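PDB 4D0U: fiber protein from Snake adenovirus 1, which probably forms, as a homotrimer, the spikes at the capsid vertices and attaches the virion to its host receptor through the head domain described here. Local coordinates for residues A[48-59]-A[74-85]; A[106-114]-A[123-131]. The protein carries 2 engineered substitutions. One frame throughout, in Å; residues are numbered along the deposited sequence.

Contact 1 (A[48-59]-A[74-85]); sequences LQNDKGVSFAFQ and FAYSGDGLTGPF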
loop_
_atom_site.group_PDB
_atom_site.type_symbol
_atom_site.label_atom_id
_atom_site.label_comp_id
_atom_site.label_asym_id
_atom_site.label_seq_id
_atom_site.Cartn_x
_atom_site.Cartn_y
_atom_site.Cartn_z
ATOM N N LEU A 48 -20.197 -1.039 0.984
ATOM C CA LEU A 48 -20.888 -2.102 1.715
ATOM C C LEU A 48 -21.238 -1.562 3.094
ATOM O O LEU A 48 -20.506 -0.734 3.648
ATOM C CB LEU A 48 -19.987 -3.346 1.873
ATOM C CG LEU A 48 -19.868 -4.322 0.698
ATOM C CD1 LEU A 48 -19.148 -3.714 -0.477
ATOM C CD2 LEU A 48 -19.180 -5.616 1.067
ATOM N N GLN A 49 -22.343 -2.033 3.665
ATOM C CA GLN A 49 -22.740 -1.560 4.967
ATOM C C GLN A 49 -23.250 -2.726 5.801
ATOM O O GLN A 49 -24.003 -3.555 5.298
ATOM C CB GLN A 49 -23.832 -0.512 4.795
ATOM C CG GLN A 49 -24.103 0.289 6.049
ATOM C CD GLN A 49 -24.839 1.587 5.760
ATOM O OE1 GLN A 49 -25.603 2.065 6.602
ATOM N NE2 GLN A 49 -24.606 2.171 4.580
ATOM N N ASN A 50 -22.838 -2.811 7.057
ATOM C CA ASN A 50 -23.365 -3.858 7.924
ATOM C C ASN A 50 -24.690 -3.440 8.579
ATOM O O ASN A 50 -25.201 -2.356 8.291
ATOM C CB ASN A 50 -22.316 -4.376 8.926
ATOM C CG ASN A 50 -22.034 -3.419 10.064
ATOM O OD1 ASN A 50 -22.586 -2.328 10.137
ATOM N ND2 ASN A 50 -21.166 -3.840 10.968
ATOM N N ASP A 51 -25.223 -4.305 9.440
ATOM C CA ASP A 51 -26.531 -4.074 10.084
ATOM C C ASP A 51 -26.478 -2.965 11.144
ATOM O O ASP A 51 -27.520 -2.507 11.624
ATOM C CB ASP A 51 -27.067 -5.385 10.690
ATOM C CG ASP A 51 -26.107 -6.019 11.702
ATOM O OD1 ASP A 51 -25.027 -5.447 11.988
ATOM O OD2 ASP A 51 -26.441 -7.105 12.225
ATOM N N LYS A 52 -25.268 -2.544 11.505
ATOM C CA LYS A 52 -25.055 -1.484 12.480
ATOM C C LYS A 52 -24.702 -0.155 11.824
ATOM O O LYS A 52 -24.403 0.823 12.511
ATOM C CB LYS A 52 -23.936 -1.895 13.426
ATOM C CG LYS A 52 -24.274 -3.103 14.272
ATOM C CD LYS A 52 -25.247 -2.704 15.370
ATOM C CE LYS A 52 -25.994 -3.905 15.930
ATOM N NZ LYS A 52 -27.223 -3.436 16.635
ATOM N N GLY A 53 -24.724 -0.126 10.500
ATOM C CA GLY A 53 -24.421 1.084 9.737
ATOM C C GLY A 53 -22.946 1.466 9.621
ATOM O O GLY A 53 -22.633 2.578 9.165
ATOM N N VAL A 54 -22.038 0.570 10.023
ATOM C CA VAL A 54 -20.621 0.693 9.631
ATOM C C VAL A 54 -20.552 0.571 8.111
ATOM O O VAL A 54 -21.144 -0.326 7.530
ATOM C CB VAL A 54 -19.721 -0.389 10.301
ATOM C CG1 VAL A 54 -18.291 -0.307 9.777
ATOM C CG2 VAL A 54 -19.735 -0.291 11.832
ATOM N N SER A 55 -19.821 1.479 7.463
ATOM C CA SER A 55 -19.705 1.392 6.007
ATOM C C SER A 55 -18.273 1.405 5.538
ATOM O O SER A 55 -17.426 2.120 6.097
ATOM C CB SER A 55 -20.532 2.441 5.293
ATOM O OG SER A 55 -19.981 3.692 5.476
ATOM N N PHE A 56 -18.037 0.584 4.525
ATOM C CA PHE A 56 -16.740 0.433 3.873
ATOM C C PHE A 56 -16.903 0.709 2.402
ATOM O O PHE A 56 -17.923 0.368 1.806
ATOM C CB PHE A 56 -16.252 -1.012 3.952
ATOM C CG PHE A 56 -15.443 -1.331 5.168
ATOM C CD1 PHE A 56 -16.066 -1.541 6.401
ATOM C CD2 PHE A 56 -14.056 -1.464 5.080
ATOM C CE1 PHE A 56 -15.321 -1.849 7.534
ATOM C CE2 PHE A 56 -13.321 -1.794 6.215
ATOM C CZ PHE A 56 -13.947 -1.978 7.438
ATOM N N ALA A 57 -15.857 1.250 1.800
ATOM C CA ALA A 57 -15.757 1.252 0.365
ATOM C C ALA A 57 -14.678 0.266 -0.048
ATOM O O ALA A 57 -13.612 0.239 0.553
ATOM C CB ALA A 57 -15.392 2.647 -0.098
ATOM N N PHE A 58 -14.967 -0.558 -1.054
ATOM C CA PHE A 58 -13.996 -1.485 -1.602
ATOM C C PHE A 58 -13.765 -1.171 -3.055
ATOM O O PHE A 58 -14.697 -0.802 -3.764
ATOM C CB PHE A 58 -14.480 -2.923 -1.449
ATOM C CG PHE A 58 -14.405 -3.416 -0.030
ATOM C CD1 PHE A 58 -13.230 -3.982 0.450
ATOM C CD2 PHE A 58 -15.488 -3.246 0.840
ATOM C CE1 PHE A 58 -13.137 -4.422 1.770
ATOM C CE2 PHE A 58 -15.395 -3.684 2.155
ATOM C CZ PHE A 58 -14.217 -4.250 2.615
ATOM N N GLN A 59 -12.523 -1.321 -3.488
ATOM C CA GLN A 59 -12.179 -1.290 -4.925
ATOM C C GLN A 59 -11.474 -2.565 -5.281
ATOM O O GLN A 59 -10.585 -3.008 -4.553
ATOM C CB GLN A 59 -11.305 -0.077 -5.225
ATOM C CG GLN A 59 -10.646 -0.111 -6.601
ATOM C CD GLN A 59 -9.538 0.915 -6.723
ATOM O OE1 GLN A 59 -9.163 1.547 -5.737
ATOM N NE2 GLN A 59 -9.014 1.084 -7.930
ATOM N N PHE A 74 -8.643 -2.982 -2.479
ATOM C CA PHE A 74 -8.448 -1.777 -1.663
ATOM C C PHE A 74 -9.650 -1.641 -0.747
ATOM O O PHE A 74 -10.787 -1.822 -1.191
ATOM C CB PHE A 74 -8.387 -0.546 -2.576
ATOM C CG PHE A 74 -7.190 -0.504 -3.482
ATOM C CD1 PHE A 74 -5.972 0.060 -3.051
ATOM C CD2 PHE A 74 -7.285 -1.011 -4.786
ATOM C CE1 PHE A 74 -4.868 0.114 -3.917
ATOM C CE2 PHE A 74 -6.184 -0.960 -5.642
ATOM C CZ PHE A 74 -4.991 -0.394 -5.210
ATOM N N ALA A 75 -9.436 -1.274 0.514
ATOM C CA ALA A 75 -10.548 -1.136 1.474
ATOM C C ALA A 75 -10.391 0.156 2.250
ATOM O O ALA A 75 -9.271 0.498 2.651
ATOM C CB ALA A 75 -10.557 -2.326 2.431
ATOM N N TYR A 76 -11.492 0.893 2.441
ATOM C CA TYR A 76 -11.475 2.132 3.230
ATOM C C TYR A 76 -12.724 2.206 4.108
ATOM O O TYR A 76 -13.829 1.938 3.649
ATOM C CB TYR A 76 -11.464 3.373 2.327
ATOM C CG TYR A 76 -11.703 4.611 3.141
ATOM C CD1 TYR A 76 -10.693 5.131 3.950
ATOM C CD2 TYR A 76 -12.969 5.220 3.160
ATOM C CE1 TYR A 76 -10.913 6.233 4.743
ATOM C CE2 TYR A 76 -13.189 6.337 3.967
ATOM C CZ TYR A 76 -12.150 6.824 4.733
ATOM O OH TYR A 76 -12.331 7.919 5.548
ATOM N N SER A 77 -12.536 2.572 5.368
ATOM C CA SER A 77 -13.650 3.001 6.219
ATOM C C SER A 77 -13.193 4.073 7.178
ATOM O O SER A 77 -12.114 3.998 7.746
ATOM C CB SER A 77 -14.211 1.816 7.014
ATOM O OG SER A 77 -15.310 2.247 7.832
ATOM N N GLY A 78 -14.057 5.055 7.388
ATOM C CA GLY A 78 -13.793 6.053 8.438
ATOM C C GLY A 78 -14.313 5.596 9.784
ATOM O O GLY A 78 -14.073 6.248 10.806
ATOM N N ASP A 79 -15.003 4.468 9.799
ATOM C CA ASP A 79 -15.599 3.966 11.028
ATOM C C ASP A 79 -14.610 3.160 11.835
ATOM O O ASP A 79 -13.539 2.785 11.345
ATOM C CB ASP A 79 -16.846 3.142 10.691
ATOM C CG ASP A 79 -17.941 3.995 10.056
ATOM O OD1 ASP A 79 -18.054 5.189 10.415
ATOM O OD2 ASP A 79 -18.682 3.495 9.188
ATOM N N GLY A 80 -14.956 2.890 13.085
ATOM C CA GLY A 80 -14.351 1.778 13.800
ATOM C C GLY A 80 -15.086 0.469 13.621
ATOM O O GLY A 80 -16.212 0.413 13.071
ATOM N N LEU A 81 -14.459 -0.594 14.096
ATOM C CA LEU A 81 -15.036 -1.932 14.034
ATOM C C LEU A 81 -14.713 -2.626 15.315
ATOM O O LEU A 81 -13.547 -2.737 15.698
ATOM C CB LEU A 81 -14.407 -2.767 12.920
ATOM C CG LEU A 81 -15.053 -2.941 11.576
ATOM C CD1 LEU A 81 -14.180 -3.915 10.793
ATOM C CD2 LEU A 81 -16.488 -3.449 11.684
ATOM N N THR A 82 -15.742 -3.144 15.957
ATOM C CA THR A 82 -15.565 -3.818 17.208
ATOM C C THR A 82 -15.331 -5.284 16.995
ATOM O O THR A 82 -14.646 -5.904 17.807
ATOM C CB THR A 82 -16.766 -3.590 18.153
ATOM O OG1 THR A 82 -17.964 -4.085 17.547
ATOM C CG2 THR A 82 -16.936 -2.106 18.419
ATOM N N GLY A 83 -15.860 -5.825 15.888
ATOM C CA GLY A 83 -15.787 -7.245 15.583
ATOM C C GLY A 83 -15.902 -7.397 14.081
ATOM O O GLY A 83 -15.799 -6.410 13.357
ATOM N N PRO A 84 -16.090 -8.631 13.599
ATOM C CA PRO A 84 -16.143 -8.864 12.162
ATOM C C PRO A 84 -17.198 -8.016 11.475
ATOM O O PRO A 84 -18.287 -7.763 12.034
ATOM C CB PRO A 84 -16.512 -10.357 12.060
ATOM C CG PRO A 84 -15.912 -10.929 13.301
ATOM C CD PRO A 84 -16.160 -9.899 14.364
ATOM N N PHE A 85 -16.845 -7.545 10.284
ATOM C CA PHE A 85 -17.735 -6.780 9.446
ATOM C C PHE A 85 -18.387 -7.758 8.485
ATOM O O PHE A 85 -17.699 -8.458 7.738
ATOM C CB PHE A 85 -16.901 -5.781 8.632
ATOM C CG PHE A 85 -17.697 -4.974 7.641
ATOM C CD1 PHE A 85 -18.508 -3.924 8.081
ATOM C CD2 PHE A 85 -17.644 -5.278 6.264
ATOM C CE1 PHE A 85 -19.239 -3.162 7.181
ATOM C CE2 PHE A 85 -18.387 -4.517 5.363
ATOM C CZ PHE A 85 -19.180 -3.459 5.831
HETATM O O HOH W 1 -20.763 -6.672 10.938
HETATM O O HOH W 2 -20.990 4.681 8.487
HETATM O O HOH W 3 -16.560 5.185 5.999
#
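The ring of Phe56 carries the CB of Ser77 over the middle of one face, a CH-pi contact 3.6 Å from CB to the ring centroid, and meets CD1 of Leu81 and CB of Ala75 at its edge. Its CD1 lies in turn over a face of the Phe85 ring, 3.6 Å from Phe85 CE1; the two planes are inclined at 48°. With CG turned anti to the Phe85 backbone N (chi1 176°), the Phe85 ring is carried in toward 48-59, where the carbonyl oxygens of Leu48 and Val54 meet its edge and CB of Asn50 touches CE1. Large flat side chains suit this place because one ring touches several parts of the chain: Phe85 meets Leu48, Asn50, Val54 and Phe56.

Polar groups close the open end of the hairpin. Ser55 N points almost straight at Asp79 OD2 (2.9 Å, 169° at the hydrogen), while the hydroxyl of Ser77 donates to Ser55 O (2.7 Å) and accepts from Asp79 N in an ST turn. Asn50 OD1 takes the N-H groups of Lys52 and Val54 from opposite faces of its amide; the Lys52 bond makes an Asx turn, and the Val54 bond reaches across the type I turn from Asn50 to Gly53.

Farther along, Ala57 with Tyr76 and Gln59 with Phe74 are antiparallel hydrogen-bonded pairs. Small Ala75 leaves room for Phe58, whose CE1 comes to 3.4 Å from Ala75 CB. The Gln59 amide runs beside the Phe74 ring, its NE2 bonded to Asp43 and its OE1 to Lys70 of the second subunit.

Strands 55-65 and 68-77 are the central pair of their four-stranded antiparallel sheet, flanked by 40-49 and 135-143, while Phe56 and Phe58 pack against strand 122-127 of the other sheet.

Contact 2 (A[106-114]-A[123-131]); sequences LIAFPLGTG and MTMEISRSL. Engineered in segment 123-131: Met123 (natural residue Leu), Met125 (natural residue Leu).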
loop_
_atom_site.group_PDB
_atom_site.type_symbol
_atom_site.label_atom_id
_atom_site.label_comp_id
_atom_site.label_asym_id
_atom_site.label_seq_id
_atom_site.Cartn_x
_atom_site.Cartn_y
_atom_site.Cartn_z
ATOM N N LEU A 106 -5.813 -11.385 3.286
ATOM C CA LEU A 106 -5.121 -10.820 4.454
ATOM C C LEU A 106 -4.770 -9.355 4.161
ATOM O O LEU A 106 -4.154 -9.047 3.122
ATOM C CB LEU A 106 -3.850 -11.631 4.701
ATOM C CG LEU A 106 -2.950 -11.157 5.826
ATOM C CD1 LEU A 106 -3.650 -11.274 7.182
ATOM C CD2 LEU A 106 -1.660 -11.991 5.855
ATOM N N ILE A 107 -5.177 -8.441 5.033
ATOM C CA ILE A 107 -5.087 -7.013 4.705
ATOM C C ILE A 107 -4.627 -6.216 5.921
ATOM O O ILE A 107 -5.192 -6.357 7.012
ATOM C CB ILE A 107 -6.412 -6.495 4.074
ATOM C CG1 ILE A 107 -6.301 -4.997 3.708
ATOM C CG2 ILE A 107 -7.626 -6.775 4.984
ATOM C CD1 ILE A 107 -7.393 -4.561 2.721
ATOM N N ALA A 108 -3.601 -5.394 5.738
ATOM C CA ALA A 108 -3.101 -4.554 6.812
ATOM C C ALA A 108 -3.750 -3.191 6.786
ATOM O O ALA A 108 -3.756 -2.511 5.744
ATOM C CB ALA A 108 -1.594 -4.394 6.647
ATOM N N PHE A 109 -4.266 -2.779 7.945
ATOM C CA PHE A 109 -4.701 -1.418 8.166
ATOM C C PHE A 109 -3.763 -0.743 9.180
ATOM O O PHE A 109 -2.901 -1.390 9.753
ATOM C CB PHE A 109 -6.136 -1.429 8.729
ATOM C CG PHE A 109 -7.156 -1.963 7.768
ATOM C CD1 PHE A 109 -7.602 -1.180 6.699
ATOM C CD2 PHE A 109 -7.651 -3.261 7.948
ATOM C CE1 PHE A 109 -8.544 -1.662 5.797
ATOM C CE2 PHE A 109 -8.588 -3.756 7.046
ATOM C CZ PHE A 109 -9.037 -2.952 5.982
ATOM N N PRO A 110 -3.899 0.586 9.350
ATOM C CA PRO A 110 -2.909 1.228 10.220
ATOM C C PRO A 110 -2.891 0.687 11.651
ATOM O O PRO A 110 -1.814 0.616 12.232
ATOM C CB PRO A 110 -3.291 2.701 10.154
ATOM C CG PRO A 110 -3.804 2.829 8.743
ATOM C CD PRO A 110 -4.643 1.576 8.552
ATOM N N LEU A 111 -4.048 0.284 12.185
ATOM C CA LEU A 111 -4.133 -0.122 13.583
ATOM C C LEU A 111 -4.381 -1.607 13.780
ATOM O O LEU A 111 -4.513 -2.059 14.925
ATOM C CB LEU A 111 -5.232 0.698 14.298
ATOM C CG LEU A 111 -5.138 2.228 14.145
ATOM C CD1 LEU A 111 -6.243 2.885 14.989
ATOM C CD2 LEU A 111 -3.769 2.735 14.592
ATOM N N GLY A 112 -4.393 -2.402 12.724
ATOM C CA GLY A 112 -4.628 -3.840 12.937
ATOM C C GLY A 112 -4.739 -4.527 11.595
ATOM O O GLY A 112 -4.519 -3.890 10.556
ATOM N N THR A 113 -5.119 -5.799 11.632
ATOM C CA THR A 113 -5.099 -6.668 10.450
ATOM C C THR A 113 -6.478 -7.257 10.229
ATOM O O THR A 113 -7.165 -7.587 11.189
ATOM C CB THR A 113 -4.134 -7.836 10.670
ATOM O OG1 THR A 113 -2.910 -7.282 11.144
ATOM C CG2 THR A 113 -3.860 -8.509 9.344
ATOM N N GLY A 114 -6.868 -7.398 8.962
ATOM C CA GLY A 114 -8.149 -8.042 8.646
ATOM C C GLY A 114 -7.960 -9.235 7.736
ATOM O O GLY A 114 -6.903 -9.397 7.115
HETATM N N MSE A 123 -19.922 -10.770 2.373
HETATM C CA MSE A 123 -18.535 -10.546 2.834
HETATM C C MSE A 123 -18.459 -10.717 4.324
HETATM O O MSE A 123 -19.313 -10.188 5.047
HETATM C CB MSE A 123 -18.143 -9.106 2.516
HETATM C CG MSE A 123 -16.732 -8.872 3.113
HETATM SE SE MSE A 123 -16.128 -7.026 2.897
HETATM C CE MSE A 123 -15.762 -7.085 0.960
ATOM N N THR A 124 -17.420 -11.400 4.812
ATOM C CA THR A 124 -17.009 -11.250 6.216
ATOM C C THR A 124 -15.598 -10.739 6.243
ATOM O O THR A 124 -14.743 -11.292 5.559
ATOM C CB THR A 124 -17.065 -12.605 6.955
ATOM O OG1 THR A 124 -18.434 -13.068 6.981
ATOM C CG2 THR A 124 -16.589 -12.496 8.435
HETATM N N MSE A 125 -15.340 -9.704 7.047
HETATM C CA MSE A 125 -13.946 -9.294 7.311
HETATM C C MSE A 125 -13.707 -9.494 8.798
HETATM O O MSE A 125 -14.278 -8.762 9.617
HETATM C CB MSE A 125 -13.664 -7.841 6.894
HETATM C CG MSE A 125 -12.138 -7.657 7.105
HETATM SE SE MSE A 125 -11.520 -5.896 6.497
HETATM C CE MSE A 125 -12.150 -4.993 8.069
ATOM N N GLU A 126 -12.887 -10.485 9.153
ATOM C CA GLU A 126 -12.496 -10.691 10.554
ATOM C C GLU A 126 -11.318 -9.804 10.868
ATOM O O GLU A 126 -10.573 -9.452 9.965
ATOM C CB GLU A 126 -12.172 -12.169 10.822
ATOM C CG GLU A 126 -13.416 -13.029 10.605
ATOM C CD GLU A 126 -13.230 -14.485 10.955
ATOM O OE1 GLU A 126 -12.700 -15.236 10.127
ATOM O OE2 GLU A 126 -13.694 -14.899 12.025
ATOM N N ILE A 127 -11.189 -9.406 12.130
ATOM C CA ILE A 127 -10.147 -8.437 12.526
ATOM C C ILE A 127 -9.321 -8.918 13.713
ATOM O O ILE A 127 -9.791 -9.678 14.568
ATOM C CB ILE A 127 -10.744 -7.049 12.842
ATOM C CG1 ILE A 127 -11.694 -7.111 14.066
ATOM C CG2 ILE A 127 -11.400 -6.468 11.574
ATOM C CD1 ILE A 127 -12.340 -5.774 14.410
ATOM N N SER A 128 -8.080 -8.460 13.771
ATOM C CA SER A 128 -7.137 -8.998 14.745
ATOM C C SER A 128 -7.356 -8.424 16.144
ATOM O O SER A 128 -6.956 -9.043 17.154
ATOM C CB SER A 128 -5.717 -8.686 14.250
ATOM O OG SER A 128 -5.517 -7.273 14.209
ATOM N N ARG A 129 -7.969 -7.252 16.200
ATOM C CA ARG A 129 -8.196 -6.503 17.437
ATOM C C ARG A 129 -9.322 -5.534 17.112
ATOM O O ARG A 129 -9.535 -5.201 15.946
ATOM C CB ARG A 129 -6.913 -5.756 17.902
ATOM C CG ARG A 129 -6.436 -4.666 16.965
ATOM C CD ARG A 129 -5.059 -4.170 17.380
ATOM N NE ARG A 129 -5.100 -3.319 18.562
ATOM C CZ ARG A 129 -5.207 -1.982 18.557
ATOM N NH1 ARG A 129 -5.285 -1.270 17.422
ATOM N NH2 ARG A 129 -5.206 -1.318 19.706
ATOM N N SER A 130 -10.057 -5.055 18.119
ATOM C CA SER A 130 -10.995 -3.987 17.898
ATOM C C SER A 130 -10.273 -2.740 17.370
ATOM O O SER A 130 -9.151 -2.425 17.828
ATOM C CB SER A 130 -11.670 -3.593 19.219
ATOM O OG SER A 130 -12.643 -2.586 18.988
ATOM N N LEU A 131 -10.860 -2.111 16.359
ATOM C CA LEU A 131 -10.227 -0.960 15.684
ATOM C C LEU A 131 -11.022 0.310 15.963
ATOM O O LEU A 131 -12.147 0.454 15.508
ATOM C CB LEU A 131 -10.163 -1.172 14.168
ATOM C CG LEU A 131 -9.463 -2.463 13.727
ATOM C CD1 LEU A 131 -9.680 -2.662 12.239
ATOM C CD2 LEU A 131 -7.978 -2.426 14.030
#
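Thr113 and Ser128 share two of the hydrogen bonds between 106-114 and 123-131: Thr113 N donates to Ser128 OG (3.0 Å, 162° at the hydrogen), and Thr113 O accepts from Ser128 N (2.9 Å). A chi1 of 64°, placing OG between its own N and carbonyl carbon, brings the short serine hydroxyl back to the strand, where it stands in for a backbone acceptor. Beyond it, Arg129 bends at chi3 so that NH1 reaches Leu111 O at 2.7 Å, the oxygen lying slightly out of the guanidinium plane.

Weaker CA-H...O contacts continue the pairing, with Gly114 CA 3.1 Å from Glu126 O; the lack of a side chain on Gly114 suits the close approach of Met125 there.

Apolar contact lies at either end. The engineered selenomethionine Met125 sets SE at the edge of the Phe109 ring, 3.7 Å from CE2, a Met-aromatic contact, and CD2 of Leu131 packs on Leu111 and Gly112 CA, a glycine where a CB would clash.

Beyond Ile127 the backbone bond of Ser128 N is thus joined by side-chain bonds of Ser128 and Arg129 with backbone groups, and these hold the departing chain beside the 109-112 turn while Phe109, Met125 and Leu131 are buried.

Contact 1 joins neighbouring strands of one sheet of the head domain, contact 2 neighbouring strands of the other, each taking in the loops at the end of a hairpin. The first is larger and rich in aromatic rings, with half its touching residues buried; the second is smaller, with a polar outer end and a buried patch round Met125. Both use serine hydroxyls on backbone groups where the strands part, but only contact 1 adds a carboxylate acceptor. They meet directly: Phe85 O probably accepts from Met125 N, Leu81 O probably from Leu131 N. Loop 78-84, leading into strand 85-88, carries the chain from one sheet to the other, and Phe58 packs across on the engineered Met123.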